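Local coordinates for ABC transporter substrate binding protein (Ribose) (Agrobacterium vitis, PDB 4WUT), which probably serves as the sugar-capturing solute-binding protein of a bacterial ABC transporter, and holds beta-D-fucopyranose in its cleft, at residues 157-162 against 216-221; 112-117 against 163-168. One frame throughout, in Å; residues are numbered along the deposited sequence.

Both contacts touch the same sugar, beta-D-fucopyranose, and their centres lie about 12 Å apart. Contact 1 joins the ends of two parallel strands, 153-158 and 214-217, and supplies Tyr159, Asn219 and Pro221 next to the sugar. In contact 2 the loop after strand 110-113 meets the start of helix 164-180, and Asp114 and Ser165 reach the sugar's O3. Residues 157-162 run straight on into 163-168, and side chains also join the contacts: Tyr159 OH lies 2.8 Å from Ser165 OG, and Ser158 OG lies 2.7 Å from Glu166 OE2, both probable hydrogen bonds. Residues 157-168 thus run from the strand end through the connecting loop into the helix, serving both contacts.

Contact 1 of 2, residues 157-162 against 216-221; sequences MSYVAG and FGANEP. With FCB (beta-D-fucopyranose), chain E.
Tyr159 and Asn219 lie flat against each other, the phenol ring and the carboxamide only 8° from parallel. The amide is offset toward the rim of the ring, where Asn219 ND2 comes 3.4 Å from Tyr159 CG, while Asn219 CB makes a CH-pi contact over the same ring. Each first torsion sets CG between backbone N and carbonyl carbon (42° in Tyr159, 80° in Asn219), bringing the two planes together. Asparagine suits the place because its flat amide can stack and bond at once: ND2 donates to the sugar's O4 at 3.1 Å and to Ser193, and OD1 bonds Thr222 OG1. Ala218, whose methyl is its whole side chain, sets CB in the plane of the Tyr159 ring, 3.8 Å from CE1.

Behind this layer the two strands pair in parallel, Met157 beside Gly217. Met157 N donates to Phe216 O (2.8 Å) and Ala218 N to Met157 O (2.9 Å). Met157, a selenomethionine, turns its bent, flexible end into helix 195-208, and the Phe216 ring stacks on Phe173. Loops at the carboxyl ends of adjacent parallel strands, with Asn219 at the N-cap of helix 220-232, line the sugar-binding cleft typical of periplasmic binding proteins.

Contact 2 of 2, residues 112-117 against 163-168; sequences IIDSML and AGSEIG. With FCB (beta-D-fucopyranose), chain E.
Ser115 OG meets the first turn of helix 164-180 at Ser165, whose backbone N donates to it at 3.2 Å. The same hydroxyl gives its proton to Asp114 OD2 (2.8 Å), approaching from above the carboxylate plane, 42° out of it, and also bonds Lys31. Serine suits the spot, being short and able both to donate and to accept. Ser165 OG bonds Tyr159 OH and lies 3.0 Å from the sugar's O3. Asp114 turns CG away from its backbone N (chi1 175°), presenting both carboxylate oxygens to neighbouring sugar hydroxyls: O2 donates to OD1 at 2.6 Å, and O3 to OD2 in a very short bond. A carboxylate is apt here, since its two acceptors match a pair of adjacent hydroxyls. Lys31, in a long and weak ion pair with OD2, probably offsets part of the carboxylate's charge.

Packing is tightest at Gly164, which lies against Ser115 and Met116. Met116 CG is 3.5 Å from Gly164 CA, closer than usual for two carbons; with no side chain, Gly164 lets the helix start come right up to the Ser115-Met116 backbone. Farther out the contact slackens. Met116, a selenomethionine, is only partly buried; its SE reaches Ile167 CD1 at 4.5 Å, a loose apolar touch, and Ile167 itself is exposed to solvent. Long, pliable side chains suit this margin, where Met116 also rests on Phe128.

The polar side thus lies at the sugar, the apolar margin toward solvent. A loop following a strand of one lobe, pressed against a helix start of the other across a bound sugar, is characteristic of the closed, ligand-bound cleft of the two-lobed periplasmic binding protein fold.

Contact 1 of 2, residues 157-162 against 216-221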
HETATM    1  N   MSE A 157      -7.876   6.543  -9.885  1.00  9.93           N
HETATM    2  CA  MSE A 157      -7.341   7.468  -8.884  1.00  9.97           C
HETATM    3  C   MSE A 157      -6.175   6.772  -8.201  1.00  9.42           C
HETATM    4  O   MSE A 157      -6.345   5.839  -7.391  1.00  9.14           O
HETATM    5  CB  MSE A 157      -8.417   7.836  -7.844  1.00 10.31           C
HETATM    6  CG  MSE A 157      -9.792   8.114  -8.451  1.00 10.92           C
HETATM    7 SE   MSE A 157      -9.831   9.409  -9.932  1.00 16.07          SE
HETATM    8  CE  MSE A 157      -9.419  11.013  -8.991  1.00 12.38           C
ATOM      9  N   SER A 158      -4.963   7.231  -8.530  1.00  9.44           N
ATOM     10  CA  SER A 158      -3.763   6.656  -7.966  1.00  9.08           C
ATOM     11  C   SER A 158      -3.125   7.627  -6.966  1.00  9.24           C
ATOM     12  O   SER A 158      -3.731   8.618  -6.599  1.00  9.64           O
ATOM     13  CB  SER A 158      -2.802   6.265  -9.077  1.00  9.84           C
ATOM     14  OG  SER A 158      -1.701   5.546  -8.540  1.00 10.09           O
ATOM     15  N   TYR A 159      -1.946   7.264  -6.479  1.00  9.80           N
ATOM     16  CA  TYR A 159      -1.361   7.958  -5.345  1.00  9.25           C
ATOM     17  C   TYR A 159      -0.041   8.613  -5.730  1.00  9.56           C
ATOM     18  O   TYR A 159      -0.033   9.769  -6.144  1.00 10.14           O
ATOM     19  CB  TYR A 159      -1.264   7.047  -4.087  1.00  9.02           C
ATOM     20  CG  TYR A 159      -0.822   5.626  -4.218  1.00  8.94           C
ATOM     21  CD1 TYR A 159      -1.659   4.667  -4.780  1.00  9.07           C
ATOM     22  CD2 TYR A 159       0.373   5.193  -3.660  1.00  9.37           C
ATOM     23  CE1 TYR A 159      -1.296   3.351  -4.852  1.00 10.11           C
ATOM     24  CE2 TYR A 159       0.740   3.870  -3.720  1.00  9.37           C
ATOM     25  CZ  TYR A 159      -0.099   2.948  -4.319  1.00  9.75           C
ATOM     26  OH  TYR A 159       0.256   1.629  -4.380  1.00 10.41           O
ATOM     27  N   VAL A 160       1.060   7.886  -5.577  1.00  9.41           N
ATOM     28  CA  VAL A 160       2.379   8.415  -5.956  1.00  9.85           C
ATOM     29  C   VAL A 160       2.865   7.651  -7.172  1.00  9.93           C
ATOM     30  O   VAL A 160       3.091   6.429  -7.107  1.00  9.67           O
ATOM     31  CB  VAL A 160       3.390   8.305  -4.789  1.00  9.93           C
ATOM     32  CG1 VAL A 160       4.787   8.774  -5.220  1.00 10.74           C
ATOM     33  CG2 VAL A 160       2.935   9.138  -3.567  1.00 10.12           C
ATOM     34  N   ALA A 161       3.002   8.348  -8.296  1.00 10.50           N
ATOM     35  CA  ALA A 161       3.339   7.684  -9.551  1.00 11.52           C
ATOM     36  C   ALA A 161       4.704   7.014  -9.431  1.00 11.11           C
ATOM     37  O   ALA A 161       5.707   7.658  -9.099  1.00 12.67           O
ATOM     38  CB  ALA A 161       3.345   8.684 -10.684  1.00 13.83           C
ATOM     39  N   GLY A 162       4.743   5.727  -9.737  1.00 11.00           N
ATOM     40  CA  GLY A 162       5.989   4.990  -9.743  1.00 11.49           C
ATOM     41  C   GLY A 162       6.461   4.512  -8.381  1.00 11.12           C
ATOM     42  O   GLY A 162       7.532   3.921  -8.271  1.00 11.63           O
ATOM     43  N   PHE A 216     -11.795   3.609  -9.442  1.00  8.65           N
ATOM     44  CA  PHE A 216     -10.839   2.838  -8.656  1.00 10.35           C
ATOM     45  C   PHE A 216      -9.920   3.766  -7.873  1.00  9.16           C
ATOM     46  O   PHE A 216      -9.343   4.676  -8.440  1.00  9.35           O
ATOM     47  CB  PHE A 216     -10.034   1.956  -9.626  1.00 10.73           C
ATOM     48  CG  PHE A 216      -8.906   1.185  -9.004  1.00 10.01           C
ATOM     49  CD1 PHE A 216      -9.112   0.391  -7.890  1.00  9.89           C
ATOM     50  CD2 PHE A 216      -7.632   1.207  -9.571  1.00  8.76           C
ATOM     51  CE1 PHE A 216      -8.089  -0.355  -7.339  1.00 10.27           C
ATOM     52  CE2 PHE A 216      -6.617   0.479  -9.006  1.00  7.93           C
ATOM     53  CZ  PHE A 216      -6.837  -0.282  -7.891  1.00 10.84           C
ATOM     54  N   GLY A 217      -9.844   3.553  -6.565  1.00  7.35           N
ATOM     55  CA  GLY A 217      -8.974   4.301  -5.672  1.00  7.72           C
ATOM     56  C   GLY A 217      -7.889   3.389  -5.132  1.00  9.01           C
ATOM     57  O   GLY A 217      -8.189   2.467  -4.375  1.00 10.07           O
ATOM     58  N   ALA A 218      -6.629   3.632  -5.489  1.00  7.26           N
ATOM     59  CA  ALA A 218      -5.641   2.569  -5.395  1.00  9.19           C
ATOM     60  C   ALA A 218      -4.886   2.423  -4.085  1.00  8.13           C
ATOM     61  O   ALA A 218      -4.035   1.546  -3.955  1.00  9.78           O
ATOM     62  CB  ALA A 218      -4.663   2.680  -6.567  1.00  9.00           C
ATOM     63  N   ASN A 219      -5.142   3.295  -3.118  1.00  7.30           N
ATOM     64  CA  ASN A 219      -4.632   3.101  -1.772  1.00  7.32           C
ATOM     65  C   ASN A 219      -5.536   3.772  -0.737  1.00  8.53           C
ATOM     66  O   ASN A 219      -6.534   4.417  -1.081  1.00  7.52           O
ATOM     67  CB  ASN A 219      -3.165   3.546  -1.625  1.00  9.03           C
ATOM     68  CG  ASN A 219      -2.990   5.050  -1.458  1.00  9.57           C
ATOM     69  OD1 ASN A 219      -3.865   5.861  -1.763  1.00  9.24           O
ATOM     70  ND2 ASN A 219      -1.814   5.431  -0.984  1.00  8.87           N
ATOM     71  N   GLU A 220      -5.162   3.609   0.517  1.00  9.80           N
ATOM     72  CA  GLU A 220      -6.018   4.011   1.630  1.00 10.22           C
ATOM     73  C   GLU A 220      -6.484   5.483   1.561  1.00 10.49           C
ATOM     74  O   GLU A 220      -7.693   5.756   1.489  1.00  8.82           O
ATOM     75  CB  GLU A 220      -5.358   3.673   2.975  1.00  9.41           C
ATOM     76  CG  GLU A 220      -6.204   4.066   4.184  1.00 11.02           C
ATOM     77  CD  GLU A 220      -5.441   3.885   5.493  1.00 16.35           C
ATOM     78  OE1 GLU A 220      -4.473   4.641   5.738  1.00 17.03           O
ATOM     79  OE2 GLU A 220      -5.775   2.973   6.271  1.00 16.64           O
ATOM     80  N   PRO A 221      -5.544   6.446   1.566  1.00  8.29           N
ATOM     81  CA  PRO A 221      -6.034   7.824   1.569  1.00  9.57           C
ATOM     82  C   PRO A 221      -6.761   8.198   0.276  1.00  9.20           C
ATOM     83  O   PRO A 221      -7.679   9.022   0.283  1.00  9.32           O
ATOM     84  CB  PRO A 221      -4.761   8.652   1.728  1.00  9.46           C
ATOM     85  CG  PRO A 221      -3.659   7.738   1.225  1.00 10.22           C
ATOM     86  CD  PRO A 221      -4.083   6.398   1.703  1.00  9.35           C
TER
HETATM   87  C1  FCB E 404      -1.111   1.137   0.923  1.00  6.39           C
HETATM   88  C2  FCB E 404       0.146   1.035   0.069  1.00 12.22           C
HETATM   89  C3  FCB E 404       1.260   1.684   0.688  1.00 13.19           C
HETATM   90  C4  FCB E 404       0.899   3.143   1.076  1.00 13.17           C
HETATM   91  C5  FCB E 404      -0.410   3.037   1.906  1.00 12.00           C
HETATM   92  C6  FCB E 404      -0.921   4.428   2.384  1.00 13.06           C
HETATM   93  O1  FCB E 404      -2.130   0.778   0.116  1.00 10.01           O
HETATM   94  O2  FCB E 404       0.434  -0.385  -0.058  1.00 11.33           O
HETATM   95  O3  FCB E 404       2.343   1.658  -0.277  1.00 13.33           O
HETATM   96  O4  FCB E 404       0.753   3.982  -0.097  1.00 15.67           O
HETATM   97  O5  FCB E 404      -1.407   2.508   1.147  1.00 14.30           O

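Contact 2 of 2, residues 112-117 against 163-168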
ATOM      1  N   ILE A 112      12.749  -5.287   3.098  1.00 10.02           N
ATOM      2  CA  ILE A 112      11.839  -4.369   2.423  1.00  9.25           C
ATOM      3  C   ILE A 112      10.400  -4.834   2.584  1.00 10.17           C
ATOM      4  O   ILE A 112      10.095  -6.034   2.408  1.00 12.14           O
ATOM      5  CB  ILE A 112      12.188  -4.256   0.926  1.00  8.94           C
ATOM      6  CG1 ILE A 112      13.661  -3.840   0.751  1.00 10.32           C
ATOM      7  CG2 ILE A 112      11.250  -3.316   0.203  1.00 10.56           C
ATOM      8  CD1 ILE A 112      14.003  -2.466   1.256  1.00 11.50           C
ATOM      9  N   ILE A 113       9.521  -3.906   2.959  1.00 10.03           N
ATOM     10  CA  ILE A 113       8.099  -4.205   3.038  1.00  9.27           C
ATOM     11  C   ILE A 113       7.282  -3.310   2.119  1.00  8.59           C
ATOM     12  O   ILE A 113       7.687  -2.173   1.813  1.00  9.29           O
ATOM     13  CB  ILE A 113       7.567  -4.117   4.476  1.00 11.98           C
ATOM     14  CG1 ILE A 113       7.913  -2.758   5.089  1.00 10.50           C
ATOM     15  CG2 ILE A 113       8.098  -5.272   5.311  1.00 12.74           C
ATOM     16  CD1 ILE A 113       7.100  -2.430   6.316  1.00 14.04           C
ATOM     17  N   ASP A 114       6.183  -3.876   1.624  1.00  9.22           N
ATOM     18  CA  ASP A 114       5.090  -3.141   0.988  1.00 10.48           C
ATOM     19  C   ASP A 114       5.348  -2.681  -0.441  1.00 10.74           C
ATOM     20  O   ASP A 114       4.552  -2.951  -1.344  1.00 11.26           O
ATOM     21  CB  ASP A 114       4.659  -1.940   1.827  1.00 10.87           C
ATOM     22  CG  ASP A 114       3.618  -1.121   1.132  1.00 11.51           C
ATOM     23  OD1 ASP A 114       2.445  -1.564   1.088  1.00 12.65           O
ATOM     24  OD2 ASP A 114       3.951  -0.039   0.577  1.00 11.47           O
ATOM     25  N   SER A 115       6.455  -1.972  -0.644  1.00  9.38           N
ATOM     26  CA  SER A 115       6.735  -1.315  -1.913  1.00 11.08           C
ATOM     27  C   SER A 115       8.112  -1.753  -2.376  1.00 11.53           C
ATOM     28  O   SER A 115       9.088  -1.672  -1.632  1.00 10.37           O
ATOM     29  CB  SER A 115       6.733   0.198  -1.735  1.00 10.54           C
ATOM     30  OG  SER A 115       5.425   0.695  -1.694  1.00 16.82           O
HETATM   31  N   MSE A 116       8.185  -2.246  -3.602  1.00 11.42           N
HETATM   32  CA  MSE A 116       9.425  -2.771  -4.138  1.00 12.24           C
HETATM   33  C   MSE A 116      10.534  -1.737  -4.287  1.00 12.54           C
HETATM   34  O   MSE A 116      10.292  -0.519  -4.387  1.00 12.55           O
HETATM   35  CB  MSE A 116       9.173  -3.402  -5.517  1.00 13.73           C
HETATM   36  CG  MSE A 116       8.461  -2.512  -6.485  1.00 14.50           C
HETATM   37 SE   MSE A 116       8.585  -3.133  -8.344  1.00 30.83          SE
HETATM   38  CE  MSE A 116      10.503  -2.864  -8.671  1.00 28.15           C
ATOM     39  N   LEU A 117      11.749  -2.263  -4.281  1.00 12.96           N
ATOM     40  CA  LEU A 117      12.913  -1.552  -4.801  1.00 13.85           C
ATOM     41  C   LEU A 117      13.229  -2.031  -6.204  1.00 15.67           C
ATOM     42  O   LEU A 117      12.864  -3.142  -6.593  1.00 16.21           O
ATOM     43  CB  LEU A 117      14.142  -1.823  -3.947  1.00 13.48           C
ATOM     44  CG  LEU A 117      14.278  -1.116  -2.609  1.00 13.27           C
ATOM     45  CD1 LEU A 117      15.608  -1.472  -1.963  1.00 12.33           C
ATOM     46  CD2 LEU A 117      14.142   0.418  -2.747  1.00 12.41           C
ATOM     47  N   ALA A 163       5.687   4.760  -7.324  1.00 10.42           N
ATOM     48  CA  ALA A 163       6.025   4.194  -6.048  1.00 10.23           C
ATOM     49  C   ALA A 163       5.921   2.649  -6.205  1.00 10.26           C
ATOM     50  O   ALA A 163       5.174   2.151  -7.048  1.00 12.34           O
ATOM     51  CB  ALA A 163       5.131   4.737  -4.956  1.00 13.88           C
ATOM     52  N   GLY A 164       6.726   1.907  -5.477  1.00 10.75           N
ATOM     53  CA  GLY A 164       6.861   0.494  -5.729  1.00  8.81           C
ATOM     54  C   GLY A 164       5.549  -0.252  -5.763  1.00 10.96           C
ATOM     55  O   GLY A 164       5.299  -1.003  -6.706  1.00 11.98           O
ATOM     56  N   SER A 165       4.714  -0.074  -4.750  1.00  9.40           N
ATOM     57  CA  SER A 165       3.424  -0.802  -4.740  1.00  7.53           C
ATOM     58  C   SER A 165       2.499  -0.314  -5.868  1.00 12.75           C
ATOM     59  O   SER A 165       1.691  -1.081  -6.410  1.00 12.78           O
ATOM     60  CB  SER A 165       2.746  -0.638  -3.395  1.00  8.81           C
ATOM     61  OG  SER A 165       2.540   0.736  -3.109  1.00  9.80           O
ATOM     62  N   GLU A 166       2.646   0.947  -6.245  1.00  9.61           N
ATOM     63  CA  GLU A 166       1.764   1.577  -7.218  1.00  7.68           C
ATOM     64  C   GLU A 166       1.970   1.003  -8.622  1.00 10.18           C
ATOM     65  O   GLU A 166       1.014   0.837  -9.370  1.00 10.89           O
ATOM     66  CB  GLU A 166       2.022   3.089  -7.250  1.00  8.39           C
ATOM     67  CG  GLU A 166       0.958   3.906  -7.950  1.00 11.22           C
ATOM     68  CD  GLU A 166       1.206   4.134  -9.445  1.00 10.58           C
ATOM     69  OE1 GLU A 166       2.349   3.922  -9.916  1.00 11.12           O
ATOM     70  OE2 GLU A 166       0.248   4.540 -10.151  1.00 10.06           O
ATOM     71  N   ILE A 167       3.218   0.746  -8.996  1.00 10.96           N
ATOM     72  CA  ILE A 167       3.535   0.252 -10.343  1.00 12.29           C
ATOM     73  C   ILE A 167       2.763  -1.021 -10.686  1.00 12.32           C
ATOM     74  O   ILE A 167       2.077  -1.103 -11.710  1.00 12.92           O
ATOM     75  CB  ILE A 167       5.021  -0.094 -10.461  1.00 13.88           C
ATOM     76  CG1 ILE A 167       5.891   1.140 -10.223  1.00 14.73           C
ATOM     77  CG2 ILE A 167       5.315  -0.715 -11.831  1.00 15.70           C
ATOM     78  CD1 ILE A 167       7.382   0.814 -10.094  1.00 21.38           C
ATOM     79  N   GLY A 168       2.891  -2.025  -9.820  1.00 14.01           N
ATOM     80  CA  GLY A 168       2.250  -3.298 -10.046  1.00 15.53           C
ATOM     81  C   GLY A 168       0.751  -3.212  -9.862  1.00 12.60           C
ATOM     82  O   GLY A 168      -0.000  -3.802 -10.617  1.00 12.73           O
TER
HETATM   83  C1  FCB E 404      -1.111   1.137   0.923  1.00  6.39           C
HETATM   84  C2  FCB E 404       0.146   1.035   0.069  1.00 12.22           C
HETATM   85  C3  FCB E 404       1.260   1.684   0.688  1.00 13.19           C
HETATM   86  C4  FCB E 404       0.899   3.143   1.076  1.00 13.17           C
HETATM   87  C5  FCB E 404      -0.410   3.037   1.906  1.00 12.00           C
HETATM   88  C6  FCB E 404      -0.921   4.428   2.384  1.00 13.06           C
HETATM   89  O1  FCB E 404      -2.130   0.778   0.116  1.00 10.01           O
HETATM   90  O2  FCB E 404       0.434  -0.385  -0.058  1.00 11.33           O
HETATM   91  O3  FCB E 404       2.343   1.658  -0.277  1.00 13.33           O
HETATM   92  O4  FCB E 404       0.753   3.982  -0.097  1.00 15.67           O
HETATM   93  O5  FCB E 404      -1.407   2.508   1.147  1.00 14.30           O